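Local atomic coordinates of probable starch synthase 4, chloroplastic/amyloplastic (Arabidopsis thaliana, PDB entry 6GNE), a protein that belongs to the starch synthase family, has the GT-B fold, and holds adenosine-5'-diphosphate and glycan ligands in this model. Residues 13-18 with 147-152; 142-147 with 170-175. All coordinates share one frame; numbering follows the deposited sequence.

Contact 1 of 2, residues 13-18 with 147-152. With GLC (alpha-D-glucopyranose), chain C.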
loop_
_atom_site.group_PDB
_atom_site.type_symbol
_atom_site.label_atom_id
_atom_site.label_comp_id
_atom_site.label_asym_id
_atom_site.label_seq_id
_atom_site.Cartn_x
_atom_site.Cartn_y
_atom_site.Cartn_z
ATOM N N VAL A 13 -9.835 9.490 13.364
ATOM C CA VAL A 13 -8.474 9.967 13.103
ATOM C C VAL A 13 -7.551 8.825 12.642
ATOM O O VAL A 13 -7.512 7.773 13.261
ATOM C CB VAL A 13 -7.876 10.675 14.324
ATOM C CG1 VAL A 13 -6.483 11.219 14.017
ATOM C CG2 VAL A 13 -8.763 11.840 14.711
ATOM N N HIS A 14 -6.841 9.035 11.535
ATOM C CA HIS A 14 -5.855 8.065 11.028
ATOM C C HIS A 14 -4.478 8.610 11.316
ATOM O O HIS A 14 -4.167 9.738 10.963
ATOM C CB HIS A 14 -6.008 7.830 9.525
ATOM C CG HIS A 14 -7.210 7.041 9.163
ATOM N ND1 HIS A 14 -7.148 5.714 8.821
ATOM C CD2 HIS A 14 -8.519 7.383 9.115
ATOM C CE1 HIS A 14 -8.371 5.270 8.581
ATOM N NE2 HIS A 14 -9.223 6.264 8.755
ATOM N N ILE A 15 -3.648 7.802 11.948
ATOM C CA ILE A 15 -2.272 8.175 12.208
ATOM C C ILE A 15 -1.449 7.197 11.382
ATOM O O ILE A 15 -1.598 5.991 11.534
ATOM C CB ILE A 15 -1.932 8.051 13.716
ATOM C CG1 ILE A 15 -2.803 9.024 14.524
ATOM C CG2 ILE A 15 -0.454 8.288 13.986
ATOM C CD1 ILE A 15 -2.831 8.730 16.022
ATOM N N ALA A 16 -0.592 7.715 10.510
ATOM C CA ALA A 16 0.199 6.876 9.620
ATOM C C ALA A 16 1.449 7.582 9.178
ATOM O O ALA A 16 1.552 8.811 9.297
ATOM C CB ALA A 16 -0.639 6.504 8.406
ATOM N N ALA A 17 2.371 6.810 8.623
ATOM C CA ALA A 17 3.612 7.366 8.076
ATOM C C ALA A 17 3.492 7.812 6.631
ATOM O O ALA A 17 4.393 8.474 6.143
ATOM C CB ALA A 17 4.746 6.357 8.223
ATOM N N GLU A 18 2.396 7.461 5.963
ATOM C CA GLU A 18 2.153 7.833 4.561
ATOM C C GLU A 18 0.716 8.228 4.274
ATOM O O GLU A 18 -0.228 7.765 4.925
ATOM C CB GLU A 18 2.436 6.648 3.623
ATOM C CG GLU A 18 3.861 6.152 3.563
ATOM C CD GLU A 18 3.955 4.898 2.682
ATOM O OE1 GLU A 18 3.572 4.942 1.480
ATOM O OE2 GLU A 18 4.412 3.858 3.196
ATOM N N TRP A 147 3.897 -0.994 11.642
ATOM C CA TRP A 147 4.721 -0.952 12.844
ATOM C C TRP A 147 5.050 0.471 13.268
ATOM O O TRP A 147 5.120 0.735 14.470
ATOM C CB TRP A 147 5.985 -1.824 12.699
ATOM C CG TRP A 147 7.088 -1.215 11.893
ATOM C CD1 TRP A 147 7.339 -1.403 10.575
ATOM C CD2 TRP A 147 8.094 -0.307 12.372
ATOM N NE1 TRP A 147 8.435 -0.665 10.199
ATOM C CE2 TRP A 147 8.916 0.016 11.280
ATOM C CE3 TRP A 147 8.368 0.259 13.620
ATOM C CZ2 TRP A 147 10.012 0.873 11.394
ATOM C CZ3 TRP A 147 9.455 1.111 13.745
ATOM C CH2 TRP A 147 10.269 1.413 12.633
ATOM N N GLN A 148 5.209 1.382 12.315
ATOM C CA GLN A 148 5.593 2.758 12.633
ATOM C C GLN A 148 4.616 3.480 13.594
ATOM O O GLN A 148 5.038 4.243 14.466
ATOM C CB GLN A 148 5.776 3.587 11.360
ATOM C CG GLN A 148 6.988 3.187 10.512
ATOM C CD GLN A 148 6.680 2.106 9.465
ATOM O OE1 GLN A 148 5.679 1.392 9.573
ATOM N NE2 GLN A 148 7.541 1.996 8.444
ATOM N N THR A 149 3.322 3.215 13.462
ATOM C CA THR A 149 2.325 3.791 14.351
ATOM C C THR A 149 1.607 2.751 15.215
ATOM O O THR A 149 0.563 3.044 15.810
ATOM C CB THR A 149 1.305 4.596 13.550
ATOM O OG1 THR A 149 0.519 3.712 12.747
ATOM C CG2 THR A 149 2.021 5.597 12.691
ATOM N N ALA A 150 2.175 1.543 15.296
ATOM C CA ALA A 150 1.686 0.514 16.202
ATOM C C ALA A 150 1.804 0.948 17.651
ATOM O O ALA A 150 1.004 0.536 18.482
ATOM C CB ALA A 150 2.477 -0.755 15.986
ATOM N N PHE A 151 2.790 1.789 17.940
ATOM C CA PHE A 151 3.012 2.322 19.273
ATOM C C PHE A 151 1.822 3.086 19.836
ATOM O O PHE A 151 1.723 3.223 21.044
ATOM C CB PHE A 151 4.232 3.254 19.312
ATOM C CG PHE A 151 5.488 2.664 18.733
ATOM C CD1 PHE A 151 6.289 1.829 19.493
ATOM C CD2 PHE A 151 5.870 2.961 17.434
ATOM C CE1 PHE A 151 7.440 1.296 18.975
ATOM C CE2 PHE A 151 7.012 2.420 16.892
ATOM C CZ PHE A 151 7.810 1.589 17.670
ATOM N N VAL A 152 0.956 3.608 18.971
ATOM C CA VAL A 152 -0.232 4.335 19.400
ATOM C C VAL A 152 -1.155 3.522 20.340
ATOM O O VAL A 152 -1.650 4.065 21.332
ATOM C CB VAL A 152 -1.023 4.846 18.174
ATOM C CG1 VAL A 152 -2.409 5.335 18.563
ATOM C CG2 VAL A 152 -0.278 5.970 17.481
HETATM C C1 GLC C . 11.002 -0.177 5.441
HETATM C C2 GLC C . 9.829 0.194 6.346
HETATM C C3 GLC C . 8.583 -0.602 5.961
HETATM C C4 GLC C . 8.257 -0.297 4.504
HETATM C C5 GLC C . 9.437 -0.720 3.642
HETATM C C6 GLC C . 9.198 -0.366 2.180
HETATM O O2 GLC C . 10.198 -0.008 7.709
HETATM O O3 GLC C . 7.473 -0.248 6.777
HETATM O O4 GLC C . 7.062 -0.969 4.112
HETATM O O5 GLC C . 10.629 -0.043 4.071
HETATM O O6 GLC C . 10.405 -0.580 1.440
#
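In the N-terminal Rossmann-like domain of this GT-B fold, the end of strand 11-15 and the loop after it rest through Ile15, Ala16 and Ala17 on the short, weakly bonded helix 146-150 and on Val152, which begins the next helix. Thr149 sits at the middle of the contact. Its methyl CG2 meets two neighbours, lying 3.9 Å from Ile15 CG2 and 3.8 Å from Ala16 CA. With chi1 at 68°, Thr149 OG1 falls between its own backbone N and carbonyl carbon; there it comes within 3.3 Å of Ile15 O, but its hydrogen bond is with the backbone N of His145, at the end of strand 141-145. Through its other branch, Ile15 CD1 meets Val152 CG2 tip to tip, 4.0 Å apart, an apolar contact that continues onto Ile142 of the adjacent strand and Phe124 of helix 117-134. At the other end Ala17 CB lies 4.3 Å from Gln148 CB, with Phe121 of that same helix touching both side chains. Gln148 and Trp147, at the start of helix 146-150, belong to the glycan pocket. Gln148, bent at chi2 (90°), lays its amide carbon over one face of the Trp147 indole, toward the rim. Both side chains hold one alpha-D-glucopyranose: Gln148 NE2 donates to its O3 over 2.8 Å, and Trp147 NE1 to its O2, which lies in the plane of the ring, over 3.1 Å.

Contact 2 of 2, residues 142-147 with 170-175; sequences IHCHDW and ICFTCH. With AC1 (4,6-dideoxy-4-{[(1S,4R,5S,6S)-4,5,6-trihydroxy-3-(hydroxymethyl)cyclohex-2-en-1-yl]amino}-alpha-D-glucopyranose), chain B; GLC (alpha-D-glucopyranose), chain C.
Strands 142-145 and 170-174 run side by side and parallel, 4.7 Å apart at closest approach with their directions 21° off, pairing Ile142 with Ile170 through to His145 with Thr173. They are adjacent strands of the Rossmann-like sheet, joined by a beta-alpha-beta crossover. The backbone ladder runs from Cys171 N to Ile142 O, Cys144 N to Cys171 O and Thr173 N to Cys144 O, then passes the strand end with Asp146 N to Thr173 O.

On the face carrying His143, Cys171, His145 and Thr173, the His143 imidazole is held on several sides. Cys171 SG, set opposite its own backbone N (chi1 -175°), stands over one face, 3.5 Å from the ring centroid, while His145 NE2 lies over the opposite face, toward the rim. At the ring edge, His143 NE2 shares a 2.7 Å hydrogen bond with Thr173 OG1, and its ND1 bonds Tyr494 OH. The other face is apolar: Cys144 SG comes to the edge of the Phe172 ring, 3.7 Å from CD1, and Ile142 CB meets Ile170 CD1.

At the C-terminal ends of the strands the contact becomes part of the glycan pocket. Asp146 OD1 accepts the backbone N of His175 through its syn lone pair, in a nearly straight bond, while Asp146 OD2 accepts O3 of AC1 at 2.9 Å; AC1 O2 lies still closer, at a distance too short to be taken at face value. The carboxylate and the His175 ring are turned 68° apart. Thr173 CG2 covers part of one face of that imidazole, and two in-plane bonds fix its rotation: one shared between His175 NE2 and His145 ND1, 3.1 Å, and one from His175 ND1 to AC1 O6B, 2.7 Å.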
loop_
_atom_site.group_PDB
_atom_site.type_symbol
_atom_site.label_atom_id
_atom_site.label_comp_id
_atom_site.label_asym_id
_atom_site.label_seq_id
_atom_site.Cartn_x
_atom_site.Cartn_y
_atom_site.Cartn_z
ATOM N N ILE A 142 -9.577 5.944 16.586
ATOM C CA ILE A 142 -8.219 6.252 16.160
ATOM C C ILE A 142 -7.752 4.985 15.429
ATOM O O ILE A 142 -7.738 3.863 16.007
ATOM C CB ILE A 142 -7.273 6.665 17.332
ATOM C CG1 ILE A 142 -7.760 7.975 17.960
ATOM C CG2 ILE A 142 -5.841 6.861 16.852
ATOM C CD1 ILE A 142 -7.153 8.282 19.312
ATOM N N HIS A 143 -7.398 5.170 14.152
ATOM C CA HIS A 143 -6.990 4.078 13.286
ATOM C C HIS A 143 -5.513 4.245 12.976
ATOM O O HIS A 143 -5.140 5.192 12.329
ATOM C CB HIS A 143 -7.856 4.108 12.031
ATOM C CG HIS A 143 -7.773 2.875 11.196
ATOM N ND1 HIS A 143 -8.753 2.531 10.300
ATOM C CD2 HIS A 143 -6.841 1.892 11.127
ATOM C CE1 HIS A 143 -8.414 1.410 9.683
ATOM N NE2 HIS A 143 -7.260 0.998 10.174
ATOM N N CYS A 144 -4.668 3.335 13.436
ATOM C CA CYS A 144 -3.244 3.416 13.137
ATOM C C CYS A 144 -2.775 2.336 12.133
ATOM O O CYS A 144 -3.446 1.328 11.938
ATOM C CB CYS A 144 -2.438 3.417 14.437
ATOM S SG CYS A 144 -2.624 1.980 15.523
ATOM N N HIS A 145 -1.638 2.568 11.477
ATOM C CA HIS A 145 -1.153 1.729 10.341
ATOM C C HIS A 145 0.297 1.245 10.476
ATOM O O HIS A 145 1.229 2.043 10.579
ATOM C CB HIS A 145 -1.325 2.506 9.059
ATOM C CG HIS A 145 -2.739 2.921 8.825
ATOM N ND1 HIS A 145 -3.603 2.198 8.023
ATOM C CD2 HIS A 145 -3.471 3.930 9.351
ATOM C CE1 HIS A 145 -4.791 2.779 8.026
ATOM N NE2 HIS A 145 -4.738 3.826 8.832
ATOM N N ASP A 146 0.475 -0.079 10.503
ATOM C CA ASP A 146 1.801 -0.730 10.432
ATOM C C ASP A 146 2.688 -0.434 11.630
ATOM O O ASP A 146 2.275 0.272 12.552
ATOM C CB ASP A 146 2.498 -0.455 9.076
ATOM C CG ASP A 146 2.107 -1.439 8.008
ATOM O OD1 ASP A 146 1.008 -1.992 8.100
ATOM O OD2 ASP A 146 2.890 -1.719 7.082
ATOM N N TRP A 147 3.897 -0.994 11.642
ATOM C CA TRP A 147 4.721 -0.952 12.844
ATOM C C TRP A 147 5.050 0.471 13.268
ATOM O O TRP A 147 5.120 0.735 14.470
ATOM C CB TRP A 147 5.985 -1.824 12.699
ATOM C CG TRP A 147 7.088 -1.215 11.893
ATOM C CD1 TRP A 147 7.339 -1.403 10.575
ATOM C CD2 TRP A 147 8.094 -0.307 12.372
ATOM N NE1 TRP A 147 8.435 -0.665 10.199
ATOM C CE2 TRP A 147 8.916 0.016 11.280
ATOM C CE3 TRP A 147 8.368 0.259 13.620
ATOM C CZ2 TRP A 147 10.012 0.873 11.394
ATOM C CZ3 TRP A 147 9.455 1.111 13.745
ATOM C CH2 TRP A 147 10.269 1.413 12.633
ATOM N N ILE A 170 -9.513 1.868 19.379
ATOM C CA ILE A 170 -8.297 1.779 18.570
ATOM C C ILE A 170 -8.458 0.701 17.503
ATOM O O ILE A 170 -8.844 -0.442 17.794
ATOM C CB ILE A 170 -7.039 1.504 19.438
ATOM C CG1 ILE A 170 -6.942 2.503 20.613
ATOM C CG2 ILE A 170 -5.765 1.561 18.600
ATOM C CD1 ILE A 170 -7.048 3.950 20.209
ATOM N N CYS A 171 -8.196 1.093 16.255
ATOM C CA CYS A 171 -8.127 0.168 15.137
ATOM C C CYS A 171 -6.684 0.142 14.661
ATOM O O CYS A 171 -6.017 1.182 14.550
ATOM C CB CYS A 171 -9.068 0.602 14.018
ATOM S SG CYS A 171 -9.201 -0.523 12.591
ATOM N N PHE A 172 -6.193 -1.066 14.411
ATOM C CA PHE A 172 -4.854 -1.255 13.832
ATOM C C PHE A 172 -4.928 -2.059 12.548
ATOM O O PHE A 172 -5.503 -3.133 12.528
ATOM C CB PHE A 172 -3.949 -1.958 14.829
ATOM C CG PHE A 172 -2.605 -2.275 14.280
ATOM C CD1 PHE A 172 -1.734 -1.271 13.962
ATOM C CD2 PHE A 172 -2.195 -3.581 14.109
ATOM C CE1 PHE A 172 -0.484 -1.541 13.459
ATOM C CE2 PHE A 172 -0.937 -3.876 13.624
ATOM C CZ PHE A 172 -0.082 -2.844 13.291
ATOM N N THR A 173 -4.382 -1.525 11.472
ATOM C CA THR A 173 -4.249 -2.276 10.230
ATOM C C THR A 173 -2.753 -2.603 10.030
ATOM O O THR A 173 -1.928 -1.691 10.056
ATOM C CB THR A 173 -4.837 -1.488 9.054
ATOM O OG1 THR A 173 -6.237 -1.308 9.257
ATOM C CG2 THR A 173 -4.609 -2.210 7.713
ATOM N N CYS A 174 -2.413 -3.894 9.891
ATOM C CA CYS A 174 -1.079 -4.288 9.365
ATOM C C CYS A 174 -1.188 -4.627 7.891
ATOM O O CYS A 174 -1.926 -5.570 7.509
ATOM C CB CYS A 174 -0.454 -5.471 10.124
ATOM S SG CYS A 174 1.296 -5.700 9.684
ATOM N N HIS A 175 -0.467 -3.844 7.091
ATOM C CA HIS A 175 -0.450 -3.960 5.627
ATOM C C HIS A 175 0.657 -4.936 5.116
ATOM O O HIS A 175 0.681 -5.311 3.920
ATOM C CB HIS A 175 -0.203 -2.595 4.994
ATOM C CG HIS A 175 -1.244 -1.568 5.295
ATOM N ND1 HIS A 175 -2.080 -1.067 4.324
ATOM C CD2 HIS A 175 -1.532 -0.890 6.427
ATOM C CE1 HIS A 175 -2.866 -0.154 4.857
ATOM N NE2 HIS A 175 -2.560 -0.035 6.134
HETATM C C1 AC1 B . 5.917 -0.133 3.944
HETATM O O2 AC1 B . 4.923 -1.112 5.928
HETATM C C2 AC1 B . 4.672 -0.788 4.551
HETATM C C4A AC1 B . -0.379 -3.980 0.242
HETATM C C3 AC1 B . 4.219 -2.006 3.730
HETATM O O3 AC1 B . 3.023 -2.503 4.338
HETATM C C4 AC1 B . 4.004 -1.599 2.268
HETATM N N4A AC1 B . 3.491 -2.672 1.398
HETATM C C5 AC1 B . 5.347 -1.048 1.783
HETATM O O5 AC1 B . 5.696 0.105 2.553
HETATM C C6 AC1 B . 5.324 -0.581 0.338
HETATM C C1B AC1 B . 2.194 -3.341 1.578
HETATM C C2B AC1 B . 2.021 -4.627 0.731
HETATM O O2B AC1 B . 3.240 -5.071 0.105
HETATM C C3B AC1 B . 0.915 -4.552 -0.316
HETATM O O3B AC1 B . 0.611 -5.895 -0.684
HETATM O O4 AC1 B . -1.328 -3.853 -0.819
HETATM C C5B AC1 B . -0.150 -2.672 0.939
HETATM C C7B AC1 B . 1.033 -2.370 1.485
HETATM C C6B AC1 B . -1.292 -1.694 1.088
HETATM O O6B AC1 B . -2.342 -2.259 1.882
HETATM C C1 GLC C . 11.002 -0.177 5.441
HETATM C C2 GLC C . 9.829 0.194 6.346
HETATM C C3 GLC C . 8.583 -0.602 5.961
HETATM C C4 GLC C . 8.257 -0.297 4.504
HETATM C C5 GLC C . 9.437 -0.720 3.642
HETATM C C6 GLC C . 9.198 -0.366 2.180
HETATM O O2 GLC C . 10.198 -0.008 7.709
HETATM O O3 GLC C . 7.473 -0.248 6.777
HETATM O O4 GLC C . 7.062 -0.969 4.112
HETATM O O5 GLC C . 10.629 -0.043 4.071
HETATM O O6 GLC C . 10.405 -0.580 1.440
#

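Overall arrangement
From the N terminus, strand 11-15 is the first strand in the chain, which then passes through helix 27-41, several further strands and helix 117-134 before contact 1 closes this long loop at 147-152. Contact 2 closes a much shorter one, the crossover from strand 141-145 through helix 152-160 to strand 169-174. It starts inside the loop of contact 1 and ends beyond it, so the segments alternate and the loops cross; Trp147 belongs to both. Strand 141-145 lies between strands 11-15 and 169-174, with Val13 O probably hydrogen-bonded to His143 N (2.8 Å). Together the contacts tie three neighbouring parallel strands to helix 146-150, whose first residues, with His175, line part of the glycan pocket.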